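Local coordinates for protein putative tRNA synthase (Salmonella typhimurium, PDB 3DQQ) that probably catalyses the ATP-dependent phosphorylation of 3-oxo-tetronate to 3-oxo-tetronate 4-phosphate, as a member of the four-carbon acid sugar kinase family, at residues A[168-173]-A[184-189]; A[247-252]-A[353-358]; A[265-270]-A[409-414]. One frame throughout, in Å; residues are numbered along the deposited sequence.

Interaction 1 (A[168-173]-A[184-189]); sequences GVIPAQ and AALSRL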
loop_
_atom_site.group_PDB
_atom_site.type_symbol
_atom_site.label_atom_id
_atom_site.label_comp_id
_atom_site.label_asym_id
_atom_site.label_seq_id
_atom_site.Cartn_x
_atom_site.Cartn_y
_atom_site.Cartn_z
ATOM N N GLY A 168 4.557 -21.748 31.060
ATOM C CA GLY A 168 3.468 -22.711 31.244
ATOM C C GLY A 168 2.183 -22.227 30.637
ATOM O O GLY A 168 2.191 -21.268 29.929
ATOM N N VAL A 169 1.084 -22.917 30.894
ATOM C CA VAL A 169 -0.234 -22.596 30.336
ATOM C C VAL A 169 -1.324 -22.803 31.388
ATOM O O VAL A 169 -1.253 -23.725 32.132
ATOM C CB VAL A 169 -0.580 -23.451 29.085
ATOM C CG1 VAL A 169 -1.969 -23.081 28.563
ATOM C CG2 VAL A 169 0.453 -23.250 27.982
ATOM N N ILE A 170 -2.294 -21.896 31.494
ATOM C CA ILE A 170 -3.518 -22.138 32.249
ATOM C C ILE A 170 -4.619 -22.257 31.209
ATOM O O ILE A 170 -4.985 -21.298 30.586
ATOM C CB ILE A 170 -3.865 -20.995 33.227
ATOM C CG1 ILE A 170 -2.708 -20.728 34.181
ATOM C CG2 ILE A 170 -5.130 -21.313 34.031
ATOM C CD1 ILE A 170 -2.437 -21.799 35.123
ATOM N N PRO A 171 -5.162 -23.439 31.024
ATOM C CA PRO A 171 -6.210 -23.604 30.003
ATOM C C PRO A 171 -7.597 -23.078 30.380
ATOM O O PRO A 171 -7.957 -23.037 31.550
ATOM C CB PRO A 171 -6.286 -25.125 29.842
ATOM C CG PRO A 171 -5.835 -25.649 31.139
ATOM C CD PRO A 171 -4.886 -24.684 31.754
ATOM N N ALA A 172 -8.378 -22.747 29.361
ATOM C CA ALA A 172 -9.785 -22.314 29.500
ATOM C C ALA A 172 -10.561 -23.115 30.528
ATOM O O ALA A 172 -11.238 -22.575 31.409
ATOM C CB ALA A 172 -10.460 -22.411 28.182
ATOM N N GLN A 173 -10.438 -24.422 30.451
ATOM C CA GLN A 173 -11.155 -25.272 31.402
ATOM C C GLN A 173 -10.862 -24.961 32.868
ATOM O O GLN A 173 -11.757 -25.106 33.701
ATOM C CB GLN A 173 -10.864 -26.737 31.122
ATOM C CG GLN A 173 -11.549 -27.238 29.885
ATOM C CD GLN A 173 -10.745 -27.095 28.602
ATOM O OE1 GLN A 173 -9.612 -26.568 28.597
ATOM N NE2 GLN A 173 -11.336 -27.573 27.479
ATOM N N ALA A 184 -4.820 -21.907 42.152
ATOM C CA ALA A 184 -4.092 -23.087 42.548
ATOM C C ALA A 184 -3.157 -23.487 41.409
ATOM O O ALA A 184 -1.988 -23.796 41.648
ATOM C CB ALA A 184 -5.045 -24.207 42.905
ATOM N N ALA A 185 -3.655 -23.464 40.172
ATOM C CA ALA A 185 -2.859 -23.889 39.018
ATOM C C ALA A 185 -1.663 -22.917 38.840
ATOM O O ALA A 185 -0.554 -23.329 38.486
ATOM C CB ALA A 185 -3.719 -23.965 37.778
ATOM N N LEU A 186 -1.876 -21.639 39.135
ATOM C CA LEU A 186 -0.813 -20.653 39.029
ATOM C C LEU A 186 0.288 -20.969 40.005
ATOM O O LEU A 186 1.434 -21.047 39.609
ATOM C CB LEU A 186 -1.345 -19.237 39.247
ATOM C CG LEU A 186 -2.025 -18.632 38.015
ATOM C CD1 LEU A 186 -2.954 -17.451 38.346
ATOM C CD2 LEU A 186 -0.941 -18.261 36.991
ATOM N N SER A 187 -0.052 -21.168 41.271
ATOM C CA SER A 187 0.926 -21.595 42.275
ATOM C C SER A 187 1.644 -22.834 41.866
ATOM O O SER A 187 2.821 -22.975 42.088
ATOM C CB SER A 187 0.247 -21.958 43.559
ATOM O OG SER A 187 -0.475 -20.871 44.095
ATOM N N ARG A 188 0.929 -23.763 41.294
ATOM C CA ARG A 188 1.547 -25.007 40.930
ATOM C C ARG A 188 2.636 -24.835 39.846
ATOM O O ARG A 188 3.722 -25.451 39.923
ATOM C CB ARG A 188 0.471 -25.951 40.456
ATOM C CG ARG A 188 0.838 -27.384 40.652
ATOM C CD ARG A 188 -0.330 -28.384 40.262
ATOM N NE ARG A 188 -1.694 -28.004 40.744
ATOM C CZ ARG A 188 -2.684 -27.567 39.951
ATOM N NH1 ARG A 188 -2.483 -27.412 38.622
ATOM N NH2 ARG A 188 -3.868 -27.255 40.475
ATOM N N LEU A 189 2.350 -23.991 38.850
ATOM C CA LEU A 189 3.341 -23.690 37.839
ATOM C C LEU A 189 4.588 -23.094 38.498
ATOM O O LEU A 189 5.732 -23.381 38.167
ATOM C CB LEU A 189 2.767 -22.742 36.787
ATOM C CG LEU A 189 1.676 -23.375 35.916
ATOM C CD1 LEU A 189 1.119 -22.394 34.940
ATOM C CD2 LEU A 189 2.222 -24.564 35.193
#

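Interaction 2 (A[247-252]-A[353-358]); sequences YPLSGR and GITRFI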
loop_
_atom_site.group_PDB
_atom_site.type_symbol
_atom_site.label_atom_id
_atom_site.label_comp_id
_atom_site.label_asym_id
_atom_site.label_seq_id
_atom_site.Cartn_x
_atom_site.Cartn_y
_atom_site.Cartn_z
ATOM N N TYR A 247 -13.596 14.206 28.087
ATOM C CA TYR A 247 -14.673 14.767 27.267
ATOM C C TYR A 247 -14.184 16.040 26.595
ATOM O O TYR A 247 -13.536 16.849 27.212
ATOM C CB TYR A 247 -15.908 15.111 28.093
ATOM C CG TYR A 247 -17.117 15.325 27.210
ATOM C CD1 TYR A 247 -17.911 14.241 26.820
ATOM C CD2 TYR A 247 -17.423 16.577 26.709
ATOM C CE1 TYR A 247 -18.977 14.401 26.011
ATOM C CE2 TYR A 247 -18.494 16.747 25.901
ATOM C CZ TYR A 247 -19.276 15.651 25.551
ATOM O OH TYR A 247 -20.360 15.805 24.712
ATOM N N PRO A 248 -14.483 16.207 25.318
ATOM C CA PRO A 248 -13.879 17.302 24.592
ATOM C C PRO A 248 -14.360 18.674 25.003
ATOM O O PRO A 248 -15.502 18.823 25.382
ATOM C CB PRO A 248 -14.261 17.011 23.134
ATOM C CG PRO A 248 -15.397 16.119 23.187
ATOM C CD PRO A 248 -15.311 15.359 24.451
ATOM N N LEU A 249 -13.462 19.651 24.903
ATOM C CA LEU A 249 -13.706 21.059 25.263
ATOM C C LEU A 249 -14.596 21.795 24.273
ATOM O O LEU A 249 -14.800 21.341 23.176
ATOM C CB LEU A 249 -12.372 21.811 25.282
ATOM C CG LEU A 249 -11.264 21.318 26.202
ATOM C CD1 LEU A 249 -10.007 22.132 25.981
ATOM C CD2 LEU A 249 -11.745 21.471 27.593
ATOM N N SER A 250 -15.075 22.964 24.653
ATOM C CA SER A 250 -15.786 23.850 23.737
ATOM C C SER A 250 -14.867 24.602 22.808
ATOM O O SER A 250 -13.735 24.918 23.154
ATOM C CB SER A 250 -16.576 24.899 24.501
ATOM O OG SER A 250 -17.876 24.390 24.748
ATOM N N GLY A 251 -15.380 24.933 21.638
ATOM C CA GLY A 251 -14.621 25.722 20.705
ATOM C C GLY A 251 -14.623 25.108 19.342
ATOM O O GLY A 251 -15.056 23.977 19.162
ATOM N N ARG A 252 -14.119 25.854 18.378
ATOM C CA ARG A 252 -14.185 25.399 17.018
ATOM C C ARG A 252 -13.248 24.187 16.804
ATOM O O ARG A 252 -12.255 24.005 17.524
ATOM C CB ARG A 252 -13.910 26.556 16.054
ATOM C CG ARG A 252 -13.749 26.087 14.560
ATOM C CD ARG A 252 -15.060 26.033 13.716
ATOM N NE ARG A 252 -14.863 26.745 12.440
ATOM C CZ ARG A 252 -14.549 28.057 12.316
ATOM N NH1 ARG A 252 -14.377 28.873 13.382
ATOM N NH2 ARG A 252 -14.394 28.570 11.102
ATOM N N GLY A 353 -7.122 29.926 17.875
ATOM C CA GLY A 353 -8.254 29.505 18.674
ATOM C C GLY A 353 -8.957 28.216 18.333
ATOM O O GLY A 353 -9.919 27.882 19.002
ATOM N N ILE A 354 -8.520 27.473 17.318
ATOM C CA ILE A 354 -9.065 26.119 17.160
ATOM C C ILE A 354 -8.748 25.373 18.445
ATOM O O ILE A 354 -7.702 25.580 19.049
ATOM C CB ILE A 354 -8.520 25.332 15.953
ATOM C CG1 ILE A 354 -8.871 26.074 14.669
ATOM C CG2 ILE A 354 -9.119 23.924 15.916
ATOM C CD1 ILE A 354 -10.309 26.464 14.567
ATOM N N THR A 355 -9.697 24.549 18.864
ATOM C CA THR A 355 -9.671 23.921 20.164
ATOM C C THR A 355 -9.803 22.382 20.074
ATOM O O THR A 355 -9.305 21.689 20.930
ATOM C CB THR A 355 -10.783 24.555 21.055
ATOM O OG1 THR A 355 -10.437 24.393 22.415
ATOM C CG2 THR A 355 -12.097 23.884 20.862
ATOM N N ARG A 356 -10.454 21.880 19.025
ATOM C CA ARG A 356 -10.652 20.470 18.782
ATOM C C ARG A 356 -10.046 20.040 17.454
ATOM O O ARG A 356 -10.400 20.568 16.427
ATOM C CB ARG A 356 -12.137 20.192 18.727
ATOM C CG ARG A 356 -12.783 20.205 20.089
ATOM C CD ARG A 356 -14.235 19.755 20.027
ATOM N NE ARG A 356 -15.002 20.834 19.438
ATOM C CZ ARG A 356 -16.124 20.698 18.742
ATOM N NH1 ARG A 356 -16.691 19.516 18.529
ATOM N NH2 ARG A 356 -16.700 21.782 18.279
ATOM N N PHE A 357 -9.171 19.043 17.477
ATOM C CA PHE A 357 -8.475 18.598 16.291
ATOM C C PHE A 357 -8.806 17.140 16.005
ATOM O O PHE A 357 -8.443 16.250 16.770
ATOM C CB PHE A 357 -6.992 18.701 16.522
ATOM C CG PHE A 357 -6.475 20.090 16.556
ATOM C CD1 PHE A 357 -5.725 20.591 15.510
ATOM C CD2 PHE A 357 -6.722 20.915 17.635
ATOM C CE1 PHE A 357 -5.232 21.907 15.546
ATOM C CE2 PHE A 357 -6.230 22.226 17.669
ATOM C CZ PHE A 357 -5.485 22.711 16.625
ATOM N N ILE A 358 -9.490 16.896 14.897
ATOM C CA ILE A 358 -9.827 15.561 14.482
ATOM C C ILE A 358 -8.783 15.186 13.427
ATOM O O ILE A 358 -8.725 15.791 12.381
ATOM C CB ILE A 358 -11.276 15.528 13.932
ATOM C CG1 ILE A 358 -12.242 16.057 15.001
ATOM C CG2 ILE A 358 -11.671 14.113 13.464
ATOM C CD1 ILE A 358 -13.656 16.382 14.499
#

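Interaction 3 (A[265-270]-A[409-414]); sequences NQQVAF and ESFFIR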
loop_
_atom_site.group_PDB
_atom_site.type_symbol
_atom_site.label_atom_id
_atom_site.label_comp_id
_atom_site.label_asym_id
_atom_site.label_seq_id
_atom_site.Cartn_x
_atom_site.Cartn_y
_atom_site.Cartn_z
ATOM N N ASN A 265 -10.014 7.340 2.944
ATOM C CA ASN A 265 -10.553 7.825 1.688
ATOM C C ASN A 265 -12.048 7.901 1.721
ATOM O O ASN A 265 -12.614 8.864 1.235
ATOM C CB ASN A 265 -10.142 6.932 0.542
ATOM C CG ASN A 265 -8.768 7.279 -0.014
ATOM O OD1 ASN A 265 -7.839 7.703 0.722
ATOM N ND2 ASN A 265 -8.620 7.107 -1.333
ATOM N N GLN A 266 -12.693 6.893 2.293
ATOM C CA GLN A 266 -14.143 6.906 2.390
ATOM C C GLN A 266 -14.632 8.021 3.284
ATOM O O GLN A 266 -15.599 8.711 2.957
ATOM C CB GLN A 266 -14.662 5.594 2.933
ATOM C CG GLN A 266 -14.688 4.479 1.920
ATOM C CD GLN A 266 -15.118 3.166 2.557
ATOM O OE1 GLN A 266 -14.319 2.216 2.670
ATOM N NE2 GLN A 266 -16.369 3.120 3.027
ATOM N N GLN A 267 -13.963 8.183 4.422
ATOM C CA GLN A 267 -14.288 9.239 5.386
ATOM C C GLN A 267 -14.152 10.635 4.784
ATOM O O GLN A 267 -14.986 11.487 5.036
ATOM C CB GLN A 267 -13.434 9.090 6.648
ATOM C CG GLN A 267 -13.815 7.855 7.473
ATOM C CD GLN A 267 -12.684 7.302 8.370
ATOM O OE1 GLN A 267 -11.501 7.552 8.142
ATOM N NE2 GLN A 267 -13.062 6.533 9.382
ATOM N N VAL A 268 -13.130 10.857 3.961
ATOM C CA VAL A 268 -12.914 12.175 3.356
ATOM C C VAL A 268 -13.959 12.411 2.282
ATOM O O VAL A 268 -14.565 13.488 2.219
ATOM C CB VAL A 268 -11.486 12.324 2.777
ATOM C CG1 VAL A 268 -11.364 13.551 1.905
ATOM C CG2 VAL A 268 -10.482 12.384 3.904
ATOM N N ALA A 269 -14.184 11.397 1.448
ATOM C CA ALA A 269 -15.192 11.484 0.370
ATOM C C ALA A 269 -16.577 11.810 0.961
ATOM O O ALA A 269 -17.298 12.655 0.437
ATOM C CB ALA A 269 -15.221 10.220 -0.418
ATOM N N PHE A 270 -16.909 11.195 2.094
ATOM C CA PHE A 270 -18.200 11.402 2.757
ATOM C C PHE A 270 -18.292 12.785 3.373
ATOM O O PHE A 270 -19.129 13.591 2.976
ATOM C CB PHE A 270 -18.404 10.324 3.830
ATOM C CG PHE A 270 -19.676 10.482 4.629
ATOM C CD1 PHE A 270 -20.889 10.028 4.122
ATOM C CD2 PHE A 270 -19.645 11.047 5.909
ATOM C CE1 PHE A 270 -22.063 10.157 4.861
ATOM C CE2 PHE A 270 -20.818 11.185 6.672
ATOM C CZ PHE A 270 -22.033 10.744 6.143
ATOM N N GLU A 409 -17.419 5.139 8.022
ATOM C CA GLU A 409 -17.577 6.187 7.011
ATOM C C GLU A 409 -17.816 7.586 7.570
ATOM O O GLU A 409 -17.233 8.577 7.096
ATOM C CB GLU A 409 -18.746 5.808 6.103
ATOM C CG GLU A 409 -18.730 6.425 4.707
ATOM C CD GLU A 409 -19.968 6.039 3.876
ATOM O OE1 GLU A 409 -21.075 5.866 4.459
ATOM O OE2 GLU A 409 -19.833 5.911 2.632
ATOM N N SER A 410 -18.667 7.667 8.583
ATOM C CA SER A 410 -19.091 8.960 9.095
ATOM C C SER A 410 -18.284 9.448 10.302
ATOM O O SER A 410 -18.695 10.383 10.985
ATOM C CB SER A 410 -20.574 8.890 9.443
ATOM O OG SER A 410 -20.768 7.966 10.488
ATOM N N PHE A 411 -17.132 8.842 10.547
ATOM C CA PHE A 411 -16.310 9.190 11.699
ATOM C C PHE A 411 -16.185 10.684 11.979
ATOM O O PHE A 411 -16.428 11.132 13.107
ATOM C CB PHE A 411 -14.923 8.626 11.514
ATOM C CG PHE A 411 -13.965 8.971 12.632
ATOM C CD1 PHE A 411 -14.031 8.323 13.845
ATOM C CD2 PHE A 411 -12.963 9.904 12.443
ATOM C CE1 PHE A 411 -13.146 8.624 14.848
ATOM C CE2 PHE A 411 -12.094 10.200 13.436
ATOM C CZ PHE A 411 -12.195 9.567 14.650
ATOM N N PHE A 412 -15.820 11.451 10.956
ATOM C CA PHE A 412 -15.561 12.871 11.135
ATOM C C PHE A 412 -16.817 13.636 11.529
ATOM O O PHE A 412 -16.719 14.708 12.167
ATOM C CB PHE A 412 -15.003 13.510 9.858
ATOM C CG PHE A 412 -13.679 12.986 9.415
ATOM C CD1 PHE A 412 -12.682 12.708 10.305
ATOM C CD2 PHE A 412 -13.414 12.829 8.086
ATOM C CE1 PHE A 412 -11.458 12.237 9.880
ATOM C CE2 PHE A 412 -12.159 12.357 7.652
ATOM C CZ PHE A 412 -11.195 12.069 8.555
ATOM N N ILE A 413 -17.987 13.134 11.121
ATOM C CA ILE A 413 -19.233 13.717 11.615
ATOM C C ILE A 413 -19.499 13.261 13.052
ATOM O O ILE A 413 -19.773 14.087 13.915
ATOM C CB ILE A 413 -20.457 13.384 10.749
ATOM C CG1 ILE A 413 -20.354 14.063 9.403
ATOM C CG2 ILE A 413 -21.697 13.918 11.376
ATOM C CD1 ILE A 413 -21.633 14.040 8.637
ATOM N N ARG A 414 -19.395 11.961 13.320
ATOM C CA ARG A 414 -19.786 11.461 14.635
ATOM C C ARG A 414 -18.945 12.098 15.696
ATOM O O ARG A 414 -19.483 12.534 16.704
ATOM C CB ARG A 414 -19.728 9.935 14.713
ATOM C CG ARG A 414 -20.731 9.313 13.689
ATOM C CD ARG A 414 -21.063 7.822 13.902
ATOM N NE ARG A 414 -19.848 7.047 14.167
ATOM C CZ ARG A 414 -19.386 6.745 15.382
ATOM N NH1 ARG A 414 -20.021 7.128 16.493
ATOM N NH2 ARG A 414 -18.266 6.038 15.474
#

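Interaction 1 (A[168-173]-A[184-189])
I170 reaches from the end of strand 167-170 onto helix 179-191 and lays its CD1 methyl between A185 and L189, residues one helical turn apart. CD1 sits 3.7 Å from A185 CB and 3.6 Å from L189 CD1, while further back along the same side chain I170 CG1 meets L186 CD2 at 4.1 Å. CG1 lies anti to the carbonyl carbon (chi1 -56°), and the second torsion, -67°, folds CD1 over rather than letting the chain run straight on. The isoleucine and L186 side chains cross at about a right angle, with only that one branch of the leucine engaged. L189 CD1 touches the isoleucine methyl and also comes to 3.9 Å from V169 O, beside G168, which has no side chain.

The short runs 168-170 and 184-189 point almost exactly antiparallel, at 173°, with axes 9.2 Å apart at closest. Helix 172-177 and the first turns of helix 179-191 make the return, so this is an α/β layer at the outermost strand of the sugar-binding N-terminal domain. Strand 196-199 continues the same apolar layer, with A197 touching L186 and L189, and L199 touching I170. Between the two segments the side chains meet through methyl and methylene groups alone, so cohesion here rests on dispersion and the burial of hydrocarbon, with no directional bond between 168-173 and 184-189 to fix how the helix is turned against this strand.

Interaction 2 (A[247-252]-A[353-358])
R356 runs its side chain along the loop 247-252, starting with CB at 4.0 Å from R252 O. CG and then CD pass the carbonyl of L249, CD lying 3.6 Å from L249 O, and on the way CD also brushes P248 CB. A bend at chi3 (-74°) then turns the guanidinium toward G251, whose carbonyl oxygen it takes side-on with two nitrogens: NH2 to G251 O is 2.9 Å and NE to G251 O is 3.2 Å. The oxygen lies in the guanidinium plane, at its edge, and the NH2 bond points nearly down the C=O axis.

One residue along the loop, R252 O also takes two donors, but from the backbone: T355 N at 2.9 Å and R356 N at 3.2 Å. Beside this pair, I354 CD1 packs on R252 CG at 3.5 Å, the two side chains crossing obliquely. T355 CB faces the S250 carbonyl.

These bonds join the loop leading into strand 253-257 to the start of strand 356-360, its parallel neighbour in the nucleotide-binding C-terminal domain; R356 and V254 carry the backbone pairing onward. W389 of strand 387-392 touches both P248 and R356. Two consecutive carbonyls each accept two N-H donors, which fixes the loop's path through its backbone, and the arginine's charge would probably be partly offset by the carbonyl dipoles it meets.

Interaction 3 (A[265-270]-A[409-414])
In the α/β nucleotide-binding C-terminal domain, helix 262-271 packs against the loop and first turn that open helix 411-417, with S410 at the N-cap position. On the side of helix 262-271, Q267 and F270 carry most of it. The Q267 CA-H points at E409 O, a 3.5 Å contact between CA and O, and its CG touches the same oxygen. Beyond CG the glutamine chain is extended and carries NE2 to 3.5 Å from F411 CB, its amide plane 36° from the phenylalanine ring. That NE2 is spoken for by D408 O, so the glutamine binds the backbone just ahead of E409 and spans the junction. Nearer the backbone, Q267 CB packs against F412 CE2 at 3.6 Å, and V268 CG2 reaches that same ring carbon at 4.1 Å.

F270 covers the N-cap. Its CG lies anti to the backbone N (chi1 177°), which sends the ring out across the E409-S410 backbone toward I413. The E409 side chain leaves at about a right angle to it, yet the carboxylate and ring planes are only 17° apart, and E409 CG is 4.0 Å from F270 CB.

Beneath the helices, F412 rests on I358, A360 and V255 of two neighbouring strands. S410 OG and R414 NE both bond D408 OD2, so one carboxylate oxygen ties together the start of helix 411-417. On one side of the F270 ring, CE2 touches two residues at once, 3.6 Å from S410 CB and 3.6 Å from I413 CD1.

Interactions 2 and 3 belong to one body. Their centres are 18 Å apart, their segments alternate along the chain, and they touch directly: I358 CG2 of interaction 2 packs 3.6 Å from F412 CD1 and 3.9 Å from F411 CE2 of interaction 3. Strand 356-360 is thus held by the loop 247-252 near R356 and packed by helix 411-417 at I358. In interaction 3 the side chain of Q267 comes to about 7 Å from the side chain of S259 and, likewise, about 7 Å from G404, both inferred to bind ATP; interaction 2 lies away from that site. Interaction 1 stands apart in the sugar-binding domain, its centre 48 Å from that of interaction 2 and 46 Å from that of interaction 3.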